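Local coordinates for protein choline dehydrogenase and related flavoproteins (Aspergillus oryzae, PDB 3Q9T) that is a formate oxidase of the glucose-methanol-choline oxidoreductase family, a flavoprotein that carries 8-formyl-FAD at its catalytic site, at residues F7-V12 / E261-Q266; T32-E37 / N220-P225; Q302-H307 / T512-L517. All blocks are in the same frame, centred on the assembly; numbering follows the deposited sequence. Where two conformers were deposited one is given.

How the contacts relate
Contacts 1 and 2 are neighbouring seams of one five-stranded parallel sheet, their centres about 9 Å apart: strand 9-12 pairs with 261-264 in contact 1, strand 33-36 with 221-224 in contact 2, and 9-12 lies directly beside 33-36. Contact 1 is central and buried, whereas contact 2 reaches the sheet's outermost strand and is partly exposed. Both are largely aliphatic, contact 1 with a Phe9-Glu261 pair at one end, and both finish at the cofactor's adenosine half, Gln266 at the adenine and Glu37 at the ribose. Contact 3, its centre about 21 Å from that of contact 1, joins a short edge strand to a loop through mostly polar chemistry.

Contact 1. Residues F7-V12 / E261-Q266; sequences FDFVIV and EVILSQ. With FAY ([(2R,3S,4R,5R)-5-(6-amino-9H-purin-9-yl)-3,4-dihydroxytetrahydrofuran-2-yl]methyl (2R,3S,4S)-5-(8-formyl-7-methyl-2,4-dioxo-3,4-dihydrobenzo[g]pteridin-10(2H)-yl)-2,3,4-trihydroxypentyl dihydrogen diphosphate), chain D.
Phe9 and Glu261 sit side by side on neighbouring parallel strands, 9-12 and 261-264, and their side chains point the same way. The phenyl ring turns its edge to the glutamate stem, CD1 of Phe9 lying 3.8 Å from CB of Glu261, and the carboxylate plane is turned 65° from the ring. Beyond CG the Glu261 chain runs extended, carrying its carboxylate to a salt bridge with Arg539 and a hydrogen bond with His573, whose ring also meets Phe9 edge-to-face. Ile11 and Ile263 continue this face, their CD1 methyls 4.2 Å apart, and Ile569 of helix 555-572 packs on Phe9, Glu261 and Ile263. The other face belongs to Val10, Val12, Val262 and Leu264. Val12 uses both branches: CG2 reaches CG1 of Val262 at 4.0 Å, while CG1, anti to the backbone N (chi1 -179°), meets Leu264 CD1 at 3.9 Å and lies against the Gln266 side chain. Backbone bonds knit the seam from Asp8 to Ser265, the straightest running from Val12 N to Ile263 O at 2.9 Å with 173° at the hydrogen. Past the strand, Gln266 lays its amide against the adenine, with CD 3.4 Å from C5A of the cofactor. Ser265 OG is bonded to the carbonyl of Ala541, and Gln266 OE1 is held by Ser229 OG, NE2 more weakly by the carbonyl of Glu270, which together limit rotation of the amide. Strand 9-12 leads toward Gly13, Gly15 and Gly18, which fit a GxGxxG pattern, consistent with the central strands of a Rossmann-type FAD-binding fold whose adenine site lies at their C-terminal ends.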
loop_
_atom_site.group_PDB
_atom_site.type_symbol
_atom_site.label_atom_id
_atom_site.label_comp_id
_atom_site.label_asym_id
_atom_site.label_seq_id
_atom_site.Cartn_x
_atom_site.Cartn_y
_atom_site.Cartn_z
ATOM N N PHE A 7 30.222 4.566 -32.371
ATOM C CA PHE A 7 29.863 3.244 -32.850
ATOM C C PHE A 7 28.778 3.456 -33.880
ATOM O O PHE A 7 28.058 4.450 -33.796
ATOM C CB PHE A 7 29.337 2.376 -31.706
ATOM C CG PHE A 7 30.314 2.203 -30.575
ATOM C CD1 PHE A 7 31.072 1.049 -30.468
ATOM C CD2 PHE A 7 30.464 3.189 -29.610
ATOM C CE1 PHE A 7 31.983 0.879 -29.419
ATOM C CE2 PHE A 7 31.367 3.029 -28.563
ATOM C CZ PHE A 7 32.128 1.868 -28.471
ATOM N N ASP A 8 28.662 2.550 -34.853
ATOM C CA ASP A 8 27.543 2.597 -35.800
ATOM C C ASP A 8 26.195 2.620 -35.080
ATOM O O ASP A 8 25.315 3.440 -35.397
ATOM C CB ASP A 8 27.577 1.404 -36.764
ATOM C CG ASP A 8 28.491 1.638 -37.966
ATOM O OD1 ASP A 8 29.050 2.743 -38.096
ATOM O OD2 ASP A 8 28.631 0.713 -38.794
ATOM N N PHE A 9 26.026 1.710 -34.124
ATOM C CA PHE A 9 24.761 1.610 -33.395
ATOM C C PHE A 9 24.990 1.522 -31.905
ATOM O O PHE A 9 25.836 0.745 -31.433
ATOM C CB PHE A 9 23.948 0.398 -33.849
ATOM C CG PHE A 9 23.520 0.469 -35.279
ATOM C CD1 PHE A 9 22.512 1.333 -35.668
ATOM C CD2 PHE A 9 24.128 -0.328 -36.238
ATOM C CE1 PHE A 9 22.117 1.394 -36.982
ATOM C CE2 PHE A 9 23.740 -0.268 -37.564
ATOM C CZ PHE A 9 22.740 0.596 -37.941
ATOM N N VAL A 10 24.221 2.315 -31.164
ATOM C CA VAL A 10 24.266 2.257 -29.703
ATOM C C VAL A 10 22.938 1.711 -29.194
ATOM O O VAL A 10 21.887 2.256 -29.510
ATOM C CB VAL A 10 24.529 3.642 -29.094
ATOM C CG1 VAL A 10 24.410 3.598 -27.589
ATOM C CG2 VAL A 10 25.918 4.171 -29.519
ATOM N N ILE A 11 22.981 0.613 -28.445
ATOM C CA ILE A 11 21.780 0.139 -27.751
ATOM C C ILE A 11 21.833 0.566 -26.277
ATOM O O ILE A 11 22.794 0.268 -25.556
ATOM C CB ILE A 11 21.581 -1.383 -27.852
ATOM C CG1 ILE A 11 21.082 -1.793 -29.248
ATOM C CG2 ILE A 11 20.564 -1.868 -26.804
ATOM C CD1 ILE A 11 22.098 -1.644 -30.329
ATOM N N VAL A 12 20.804 1.286 -25.851
ATOM C CA VAL A 12 20.730 1.800 -24.483
ATOM C C VAL A 12 19.833 0.898 -23.665
ATOM O O VAL A 12 18.604 0.991 -23.753
ATOM C CB VAL A 12 20.166 3.231 -24.465
ATOM C CG1 VAL A 12 20.114 3.778 -23.048
ATOM C CG2 VAL A 12 21.027 4.131 -25.341
ATOM N N GLU A 261 22.527 5.053 -35.656
ATOM C CA GLU A 261 21.296 5.159 -34.887
ATOM C C GLU A 261 21.453 4.746 -33.443
ATOM O O GLU A 261 22.261 3.888 -33.104
ATOM C CB GLU A 261 20.189 4.316 -35.521
ATOM C CG GLU A 261 19.771 4.758 -36.920
ATOM C CD GLU A 261 18.539 4.015 -37.392
ATOM O OE1 GLU A 261 17.557 3.959 -36.622
ATOM O OE2 GLU A 261 18.553 3.477 -38.521
ATOM N N VAL A 262 20.659 5.381 -32.591
ATOM C CA VAL A 262 20.525 4.954 -31.217
ATOM C C VAL A 262 19.210 4.196 -31.051
ATOM O O VAL A 262 18.147 4.639 -31.513
ATOM C CB VAL A 262 20.590 6.148 -30.261
ATOM C CG1 VAL A 262 20.124 5.749 -28.864
ATOM C CG2 VAL A 262 22.016 6.683 -30.218
ATOM N N ILE A 263 19.294 3.033 -30.418
ATOM C CA ILE A 263 18.098 2.274 -30.086
ATOM C C ILE A 263 17.898 2.234 -28.567
ATOM O O ILE A 263 18.736 1.711 -27.820
ATOM C CB ILE A 263 18.105 0.839 -30.653
ATOM C CG1 ILE A 263 18.343 0.820 -32.176
ATOM C CG2 ILE A 263 16.769 0.181 -30.366
ATOM C CD1 ILE A 263 19.777 1.014 -32.596
ATOM N N LEU A 264 16.785 2.806 -28.121
ATOM C CA LEU A 264 16.459 2.861 -26.706
ATOM C C LEU A 264 15.672 1.607 -26.314
ATOM O O LEU A 264 14.583 1.369 -26.815
ATOM C CB LEU A 264 15.665 4.127 -26.404
ATOM C CG LEU A 264 15.176 4.310 -24.962
ATOM C CD1 LEU A 264 16.304 4.131 -23.965
ATOM C CD2 LEU A 264 14.510 5.698 -24.794
ATOM N N SER A 265 16.263 0.814 -25.422
ATOM C CA SER A 265 15.725 -0.461 -24.978
ATOM C C SER A 265 15.744 -0.587 -23.438
ATOM O O SER A 265 16.111 -1.631 -22.887
ATOM C CB SER A 265 16.554 -1.602 -25.590
ATOM O OG SER A 265 16.558 -1.543 -27.012
ATOM N N GLN A 266 15.348 0.463 -22.730
ATOM C CA GLN A 266 15.493 0.434 -21.274
ATOM C C GLN A 266 14.274 -0.165 -20.581
ATOM O O GLN A 266 14.213 -0.197 -19.357
ATOM C CB GLN A 266 15.833 1.820 -20.709
ATOM C CG GLN A 266 17.268 2.277 -20.990
ATOM C CD GLN A 266 17.704 3.402 -20.049
ATOM O OE1 GLN A 266 18.890 3.612 -19.831
ATOM N NE2 GLN A 266 16.737 4.130 -19.509
HETATM P P FAY D . 12.299 -5.472 -22.247
HETATM N N1 FAY D . 7.180 -12.888 -19.797
HETATM C C2 FAY D . 7.008 -14.162 -20.333
HETATM O O2 FAY D . 6.836 -14.305 -21.538
HETATM N N3 FAY D . 7.487 -15.258 -19.646
HETATM C C4 FAY D . 7.582 -15.187 -18.279
HETATM O O4 FAY D . 7.270 -16.202 -17.629
HETATM N N5 FAY D . 7.863 -13.805 -16.354
HETATM C C6 FAY D . 8.673 -12.580 -14.520
HETATM C C7 FAY D . 9.223 -11.435 -13.970
HETATM C C8 FAY D . 9.413 -10.308 -14.777
HETATM O O8 FAY D . 10.534 -8.256 -14.933
HETATM C C9 FAY D . 9.162 -10.394 -16.153
HETATM P PA FAY D . 14.064 -5.379 -20.037
HETATM C "C1'" FAY D . 8.374 -10.383 -18.984
HETATM C C10 FAY D . 7.525 -12.737 -18.475
HETATM N N10 FAY D . 8.083 -11.538 -18.022
HETATM N N1A FAY D . 20.648 2.912 -17.295
HETATM O O1A FAY D . 13.809 -5.097 -18.594
HETATM C C1B FAY D . 18.403 -1.682 -18.493
HETATM O O1P FAY D . 13.397 -5.604 -23.275
HETATM C "C2'" FAY D . 9.724 -10.568 -19.715
HETATM O "O2'" FAY D . 10.656 -10.963 -18.774
HETATM C C2A FAY D . 21.249 1.799 -17.853
HETATM O O2A FAY D . 14.251 -6.832 -20.351
HETATM C C2B FAY D . 17.883 -2.731 -17.526
HETATM O O2B FAY D . 18.837 -3.115 -16.552
HETATM O O2P FAY D . 11.183 -4.575 -22.750
HETATM C "C3'" FAY D . 10.351 -9.451 -20.613
HETATM O "O3'" FAY D . 11.764 -9.298 -20.508
HETATM N N3A FAY D . 20.511 0.654 -18.106
HETATM C C3B FAY D . 17.571 -3.874 -18.466
HETATM O O3B FAY D . 18.759 -4.582 -18.721
HETATM O O3P FAY D . 12.881 -4.774 -20.916
HETATM C "C4'" FAY D . 9.743 -8.078 -20.466
HETATM O "O4'" FAY D . 8.335 -8.266 -20.577
HETATM C C4A FAY D . 19.186 0.630 -17.809
HETATM C C4B FAY D . 17.185 -3.185 -19.752
HETATM O O4B FAY D . 17.604 -1.836 -19.639
HETATM C C4X FAY D . 7.595 -13.906 -17.695
HETATM C "C5'" FAY D . 10.291 -7.113 -21.546
HETATM O "O5'" FAY D . 11.700 -6.908 -21.730
HETATM C C5A FAY D . 18.561 1.745 -17.256
HETATM C C5B FAY D . 15.693 -3.277 -20.003
HETATM O O5B FAY D . 15.413 -4.576 -20.465
HETATM C C5X FAY D . 8.224 -12.580 -15.837
HETATM C C6A FAY D . 19.297 2.897 -16.989
HETATM N N6A FAY D . 18.720 3.933 -16.366
HETATM N N7A FAY D . 17.259 1.443 -17.073
HETATM C C7M FAY D . 9.419 -11.388 -12.474
HETATM C C8A FAY D . 17.034 0.183 -17.501
HETATM C C8M FAY D . 10.338 -9.262 -14.286
HETATM C C9A FAY D . 8.520 -11.506 -16.693
HETATM N N9A FAY D . 18.215 -0.331 -17.951
#

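Contact 2. Residues T32-E37 / N220-P225; sequences TVLIVE and NITIVP. With FAY ([(2R,3S,4R,5R)-5-(6-amino-9H-purin-9-yl)-3,4-dihydroxytetrahydrofuran-2-yl]methyl (2R,3S,4S)-5-(8-formyl-7-methyl-2,4-dioxo-3,4-dihydrobenzo[g]pteridin-10(2H)-yl)-2,3,4-trihydroxypentyl dihydrogen diphosphate), chain D.
Ile35 is the tight point of this parallel seam: its CD1 meets CG2 of Ile221 at 3.6 Å and also rests against CG1 of Ile223. With chi2 at 166° the chain is extended and carries CD1 out to face both isoleucines, while Asn19 and Ala22 of helix 16-25 pack on the same side chain. On the other face the Leu34 side chain crosses that of Val224, CD1 to CG2 3.7 Å, next to Phe7. Four well-formed backbone hydrogen bonds join the strands from Val33 to Val224, among them Ile35 N to Thr222 O at 2.8 Å. The outer strand is the looser side: Thr222 and Ile223 are partly exposed, as are Thr32 and Asn220 at the start, and Val36 only approaches Val224. The last bond, Glu37 N to Val224 O, is weak, bent to 133° as the strands end. Glu37 then turns away from Pro225: bent at chi2 (55°), it sets OE1 2.7 Å from O3B and OE2 2.7 Å from O2B of the cofactor. Gly39 N also binds OE2, helping to fix the carboxylate. Two ribose hydroxyls donating to one carboxylate imply a bidentate grip on the adenosine ribose, characteristic of Rossmann-type FAD sites.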
loop_
_atom_site.group_PDB
_atom_site.type_symbol
_atom_site.label_atom_id
_atom_site.label_comp_id
_atom_site.label_asym_id
_atom_site.label_seq_id
_atom_site.Cartn_x
_atom_site.Cartn_y
_atom_site.Cartn_z
ATOM N N THR A 32 29.961 -1.818 -36.075
ATOM C CA THR A 32 30.283 -1.644 -34.652
ATOM C C THR A 32 29.040 -1.355 -33.829
ATOM O O THR A 32 28.265 -0.452 -34.152
ATOM C CB THR A 32 31.270 -0.495 -34.405
ATOM O OG1 THR A 32 30.860 0.655 -35.162
ATOM C CG2 THR A 32 32.684 -0.905 -34.791
ATOM N N VAL A 33 28.873 -2.106 -32.749
ATOM C CA VAL A 33 27.705 -1.968 -31.887
ATOM C C VAL A 33 28.151 -1.787 -30.436
ATOM O O VAL A 33 28.997 -2.549 -29.917
ATOM C CB VAL A 33 26.781 -3.225 -31.984
ATOM C CG1 VAL A 33 25.475 -3.037 -31.187
ATOM C CG2 VAL A 33 26.471 -3.568 -33.436
ATOM N N LEU A 34 27.584 -0.778 -29.782
ATOM C CA LEU A 34 27.802 -0.585 -28.349
ATOM C C LEU A 34 26.527 -0.907 -27.585
ATOM O O LEU A 34 25.448 -0.503 -27.999
ATOM C CB LEU A 34 28.218 0.859 -28.041
ATOM C CG LEU A 34 28.109 1.298 -26.569
ATOM C CD1 LEU A 34 29.243 0.704 -25.731
ATOM C CD2 LEU A 34 28.106 2.813 -26.458
ATOM N N ILE A 35 26.658 -1.638 -26.477
ATOM C CA ILE A 35 25.565 -1.798 -25.521
ATOM C C ILE A 35 25.905 -1.202 -24.145
ATOM O O ILE A 35 26.836 -1.648 -23.492
ATOM C CB ILE A 35 25.197 -3.284 -25.307
ATOM C CG1 ILE A 35 24.952 -3.976 -26.648
ATOM C CG2 ILE A 35 23.966 -3.394 -24.409
ATOM C CD1 ILE A 35 24.919 -5.491 -26.559
ATOM N N VAL A 36 25.140 -0.206 -23.707
ATOM C CA VAL A 36 25.230 0.271 -22.324
ATOM C C VAL A 36 24.130 -0.358 -21.471
ATOM O O VAL A 36 23.005 -0.552 -21.928
ATOM C CB VAL A 36 25.203 1.822 -22.206
ATOM C CG1 VAL A 36 26.429 2.437 -22.884
ATOM C CG2 VAL A 36 23.920 2.404 -22.765
ATOM N N GLU A 37 24.480 -0.692 -20.233
ATOM C CA GLU A 37 23.639 -1.500 -19.360
ATOM C C GLU A 37 23.994 -1.187 -17.917
ATOM O O GLU A 37 25.176 -1.164 -17.563
ATOM C CB GLU A 37 23.893 -2.984 -19.615
ATOM C CG GLU A 37 23.314 -3.908 -18.576
ATOM C CD GLU A 37 21.820 -3.697 -18.381
ATOM O OE1 GLU A 37 21.109 -3.476 -19.380
ATOM O OE2 GLU A 37 21.362 -3.737 -17.226
ATOM N N ASN A 220 32.587 -7.336 -32.539
ATOM C CA ASN A 220 32.131 -6.028 -32.990
ATOM C C ASN A 220 31.113 -5.401 -32.022
ATOM O O ASN A 220 30.708 -4.244 -32.184
ATOM C CB ASN A 220 31.592 -6.071 -34.433
ATOM C CG ASN A 220 30.589 -7.190 -34.656
ATOM O OD1 ASN A 220 30.659 -8.229 -34.007
ATOM N ND2 ASN A 220 29.659 -6.988 -35.596
ATOM N N ILE A 221 30.705 -6.161 -31.013
ATOM C CA ILE A 221 29.856 -5.607 -29.965
ATOM C C ILE A 221 30.693 -5.210 -28.770
ATOM O O ILE A 221 31.371 -6.050 -28.183
ATOM C CB ILE A 221 28.777 -6.602 -29.478
ATOM C CG1 ILE A 221 27.893 -7.043 -30.648
ATOM C CG2 ILE A 221 27.949 -5.958 -28.377
ATOM C CD1 ILE A 221 26.787 -8.010 -30.276
ATOM N N THR A 222 30.664 -3.927 -28.425
ATOM C CA THR A 222 31.287 -3.486 -27.185
ATOM C C THR A 222 30.234 -3.489 -26.083
ATOM O O THR A 222 29.183 -2.850 -26.198
ATOM C CB THR A 222 31.958 -2.089 -27.303
ATOM O OG1 THR A 222 32.990 -2.132 -28.296
ATOM C CG2 THR A 222 32.590 -1.678 -25.972
ATOM N N ILE A 223 30.495 -4.240 -25.022
ATOM C CA ILE A 223 29.563 -4.225 -23.909
ATOM C C ILE A 223 30.074 -3.454 -22.691
ATOM O O ILE A 223 31.062 -3.834 -22.056
ATOM C CB ILE A 223 29.087 -5.631 -23.526
ATOM C CG1 ILE A 223 28.503 -6.323 -24.762
ATOM C CG2 ILE A 223 28.020 -5.524 -22.452
ATOM C CD1 ILE A 223 28.277 -7.817 -24.603
ATOM N N VAL A 224 29.375 -2.371 -22.374
ATOM C CA VAL A 224 29.694 -1.559 -21.196
ATOM C C VAL A 224 28.590 -1.715 -20.146
ATOM O O VAL A 224 27.545 -1.070 -20.230
ATOM C CB VAL A 224 29.881 -0.080 -21.562
ATOM C CG1 VAL A 224 30.129 0.768 -20.312
ATOM C CG2 VAL A 224 31.029 0.071 -22.550
ATOM N N PRO A 225 28.810 -2.624 -19.187
ATOM C CA PRO A 225 27.912 -2.913 -18.071
ATOM C C PRO A 225 28.193 -1.956 -16.916
ATOM O O PRO A 225 29.155 -1.187 -16.983
ATOM C CB PRO A 225 28.332 -4.324 -17.668
ATOM C CG PRO A 225 29.819 -4.357 -17.955
ATOM C CD PRO A 225 30.012 -3.482 -19.172
HETATM P P FAY D . 12.299 -5.472 -22.247
HETATM N N1 FAY D . 7.180 -12.888 -19.797
HETATM C C2 FAY D . 7.008 -14.162 -20.333
HETATM O O2 FAY D . 6.836 -14.305 -21.538
HETATM N N3 FAY D . 7.487 -15.258 -19.646
HETATM C C4 FAY D . 7.582 -15.187 -18.279
HETATM O O4 FAY D . 7.270 -16.202 -17.629
HETATM N N5 FAY D . 7.863 -13.805 -16.354
HETATM C C6 FAY D . 8.673 -12.580 -14.520
HETATM C C7 FAY D . 9.223 -11.435 -13.970
HETATM C C8 FAY D . 9.413 -10.308 -14.777
HETATM O O8 FAY D . 10.534 -8.256 -14.933
HETATM C C9 FAY D . 9.162 -10.394 -16.153
HETATM P PA FAY D . 14.064 -5.379 -20.037
HETATM C "C1'" FAY D . 8.374 -10.383 -18.984
HETATM C C10 FAY D . 7.525 -12.737 -18.475
HETATM N N10 FAY D . 8.083 -11.538 -18.022
HETATM N N1A FAY D . 20.648 2.912 -17.295
HETATM O O1A FAY D . 13.809 -5.097 -18.594
HETATM C C1B FAY D . 18.403 -1.682 -18.493
HETATM O O1P FAY D . 13.397 -5.604 -23.275
HETATM C "C2'" FAY D . 9.724 -10.568 -19.715
HETATM O "O2'" FAY D . 10.656 -10.963 -18.774
HETATM C C2A FAY D . 21.249 1.799 -17.853
HETATM O O2A FAY D . 14.251 -6.832 -20.351
HETATM C C2B FAY D . 17.883 -2.731 -17.526
HETATM O O2B FAY D . 18.837 -3.115 -16.552
HETATM O O2P FAY D . 11.183 -4.575 -22.750
HETATM C "C3'" FAY D . 10.351 -9.451 -20.613
HETATM O "O3'" FAY D . 11.764 -9.298 -20.508
HETATM N N3A FAY D . 20.511 0.654 -18.106
HETATM C C3B FAY D . 17.571 -3.874 -18.466
HETATM O O3B FAY D . 18.759 -4.582 -18.721
HETATM O O3P FAY D . 12.881 -4.774 -20.916
HETATM C "C4'" FAY D . 9.743 -8.078 -20.466
HETATM O "O4'" FAY D . 8.335 -8.266 -20.577
HETATM C C4A FAY D . 19.186 0.630 -17.809
HETATM C C4B FAY D . 17.185 -3.185 -19.752
HETATM O O4B FAY D . 17.604 -1.836 -19.639
HETATM C C4X FAY D . 7.595 -13.906 -17.695
HETATM C "C5'" FAY D . 10.291 -7.113 -21.546
HETATM O "O5'" FAY D . 11.700 -6.908 -21.730
HETATM C C5A FAY D . 18.561 1.745 -17.256
HETATM C C5B FAY D . 15.693 -3.277 -20.003
HETATM O O5B FAY D . 15.413 -4.576 -20.465
HETATM C C5X FAY D . 8.224 -12.580 -15.837
HETATM C C6A FAY D . 19.297 2.897 -16.989
HETATM N N6A FAY D . 18.720 3.933 -16.366
HETATM N N7A FAY D . 17.259 1.443 -17.073
HETATM C C7M FAY D . 9.419 -11.388 -12.474
HETATM C C8A FAY D . 17.034 0.183 -17.501
HETATM C C8M FAY D . 10.338 -9.262 -14.286
HETATM C C9A FAY D . 8.520 -11.506 -16.693
HETATM N N9A FAY D . 18.215 -0.331 -17.951
#

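Contact 3. Residues Q302-H307 / T512-L517; sequences QNLMDH and TGTARL
Met305 and Thr512 form a single antiparallel, hydrogen-bonded bridge. Met305 N gives a bond of 2.9 Å to Thr512 O, approaching from above the carbonyl plane. In return Met305 O takes the hydroxyl of Thr512, with OG1 2.9 Å away, besides a weak bond from Thr512 N; OG1 lies between the backbone N and carbonyl carbon (chi1 64°), which brings it beside its own N-H at this shared acceptor. Next to the bridge, the Leu304 and Thr514 side chains run side by side, CB to CG2 3.7 Å. Farther along, the Asn303 amide stacks on the Arg516 guanidinium with planes only 7° apart, ND2 sitting 3.4 Å from NE over one face, offset toward the rim. A water bound by Asn303 ND2, at 2.9 Å, and by Arg516 N ties the same corner.

In the next shell, His299 holds Asn303 ND2, the carbonyl of Gln523 holds Arg516 NH2, and that of Val268 holds Thr514 OG1. Gly513 pairs through its backbone with FAD-binding Ala543. The arrangement joins a short edge strand and its following loop to the 512-517 loop, across the two GMC family regions; the Thr512 side chain's nearest atom stays about 6 Å from the cofactor, beside its ribityl part.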
loop_
_atom_site.group_PDB
_atom_site.type_symbol
_atom_site.label_atom_id
_atom_site.label_comp_id
_atom_site.label_asym_id
_atom_site.label_seq_id
_atom_site.Cartn_x
_atom_site.Cartn_y
_atom_site.Cartn_z
ATOM N N GLN A 302 2.601 7.457 -20.932
ATOM C CA GLN A 302 1.167 7.152 -20.886
ATOM C C GLN A 302 0.858 5.772 -21.464
ATOM O O GLN A 302 1.734 5.132 -22.047
ATOM C CB GLN A 302 0.372 8.233 -21.623
ATOM C CG GLN A 302 0.587 9.612 -21.034
ATOM C CD GLN A 302 0.197 9.687 -19.560
ATOM O OE1 GLN A 302 -0.939 9.386 -19.189
ATOM N NE2 GLN A 302 1.146 10.077 -18.715
ATOM N N ASN A 303 -0.376 5.303 -21.286
ATOM C CA ASN A 303 -0.779 4.012 -21.849
ATOM C C ASN A 303 -0.048 2.813 -21.261
ATOM O O ASN A 303 0.051 1.771 -21.900
ATOM C CB ASN A 303 -0.592 4.002 -23.365
ATOM C CG ASN A 303 -1.173 5.234 -24.023
ATOM O OD1 ASN A 303 -2.346 5.551 -23.839
ATOM N ND2 ASN A 303 -0.345 5.952 -24.773
ATOM N N LEU A 304 0.468 2.952 -20.047
ATOM C CA LEU A 304 1.042 1.806 -19.360
ATOM C C LEU A 304 -0.063 0.763 -19.140
ATOM O O LEU A 304 -1.052 1.038 -18.456
ATOM C CB LEU A 304 1.631 2.246 -18.029
ATOM C CG LEU A 304 1.965 1.124 -17.065
ATOM C CD1 LEU A 304 3.090 0.309 -17.661
ATOM C CD2 LEU A 304 2.325 1.684 -15.700
ATOM N N MET A 305 0.092 -0.421 -19.735
ATOM C CA MET A 305 -0.895 -1.495 -19.561
ATOM C C MET A 305 -0.219 -2.795 -19.139
ATOM O O MET A 305 0.811 -3.189 -19.707
ATOM C CB MET A 305 -1.707 -1.728 -20.839
ATOM C CG MET A 305 -3.004 -2.482 -20.599
ATOM S SD MET A 305 -4.309 -1.422 -19.907
ATOM C CE MET A 305 -5.536 -2.680 -19.567
ATOM N N ASP A 306 -0.796 -3.448 -18.134
ATOM C CA ASP A 306 -0.225 -4.669 -17.579
ATOM C C ASP A 306 -1.383 -5.637 -17.320
ATOM O O ASP A 306 -2.552 -5.249 -17.424
ATOM C CB ASP A 306 0.525 -4.327 -16.289
ATOM C CG ASP A 306 1.395 -5.482 -15.755
ATOM O OD1 ASP A 306 1.484 -6.542 -16.389
ATOM O OD2 ASP A 306 2.008 -5.312 -14.683
ATOM N N HIS A 307 -1.067 -6.888 -16.992
ATOM C CA HIS A 307 -2.094 -7.860 -16.614
ATOM C C HIS A 307 -2.199 -7.940 -15.093
ATOM O O HIS A 307 -1.194 -8.193 -14.432
ATOM C CB HIS A 307 -1.704 -9.256 -17.086
ATOM C CG HIS A 307 -1.755 -9.453 -18.570
ATOM N ND1 HIS A 307 -0.801 -10.178 -19.246
ATOM C CD2 HIS A 307 -2.655 -9.053 -19.499
ATOM C CE1 HIS A 307 -1.103 -10.209 -20.532
ATOM N NE2 HIS A 307 -2.227 -9.540 -20.711
ATOM N N THR A 512 3.551 -2.886 -20.333
ATOM C CA THR A 512 3.754 -2.490 -21.726
ATOM C C THR A 512 3.244 -1.064 -21.975
ATOM O O THR A 512 2.621 -0.461 -21.098
ATOM C CB THR A 512 2.958 -3.406 -22.699
ATOM O OG1 THR A 512 1.547 -3.252 -22.460
ATOM C CG2 THR A 512 3.352 -4.881 -22.550
ATOM N N GLY A 513 3.533 -0.521 -23.161
ATOM C CA GLY A 513 2.737 0.558 -23.719
ATOM C C GLY A 513 3.201 1.994 -23.605
ATOM O O GLY A 513 2.621 2.886 -24.235
ATOM N N THR A 514 4.249 2.224 -22.821
ATOM C CA THR A 514 4.627 3.582 -22.437
ATOM C C THR A 514 5.353 4.399 -23.504
ATOM O O THR A 514 5.716 5.541 -23.258
ATOM C CB THR A 514 5.501 3.552 -21.189
ATOM O OG1 THR A 514 6.581 2.632 -21.414
ATOM C CG2 THR A 514 4.665 3.100 -19.990
ATOM N N ALA A 515 5.594 3.820 -24.672
ATOM C CA ALA A 515 6.114 4.603 -25.789
ATOM C C ALA A 515 5.652 3.924 -27.067
ATOM O O ALA A 515 6.450 3.519 -27.896
ATOM C CB ALA A 515 7.635 4.708 -25.724
ATOM N N ARG A 516 4.338 3.839 -27.220
ATOM C CA ARG A 516 3.740 2.874 -28.105
ATOM C C ARG A 516 3.870 3.180 -29.588
ATOM O O ARG A 516 3.898 4.346 -30.014
ATOM C CB ARG A 516 2.268 2.685 -27.754
ATOM C CG ARG A 516 1.366 3.836 -28.166
ATOM C CD ARG A 516 -0.028 3.621 -27.581
ATOM N NE ARG A 516 -0.912 4.728 -27.877
ATOM C CZ ARG A 516 -2.186 4.778 -27.520
ATOM N NH1 ARG A 516 -2.728 3.776 -26.833
ATOM N NH2 ARG A 516 -2.913 5.838 -27.843
ATOM N N LEU A 517 3.956 2.105 -30.362
ATOM C CA LEU A 517 3.951 2.257 -31.799
ATOM C C LEU A 517 2.654 2.952 -32.215
ATOM O O LEU A 517 1.590 2.770 -31.603
ATOM C CB LEU A 517 4.170 0.915 -32.501
ATOM C CG LEU A 517 2.972 0.087 -32.941
ATOM C CD1 LEU A 517 2.283 0.827 -34.036
ATOM C CD2 LEU A 517 3.440 -1.255 -33.440
HETATM O O HOH W 1 2.410 5.243 -25.089
#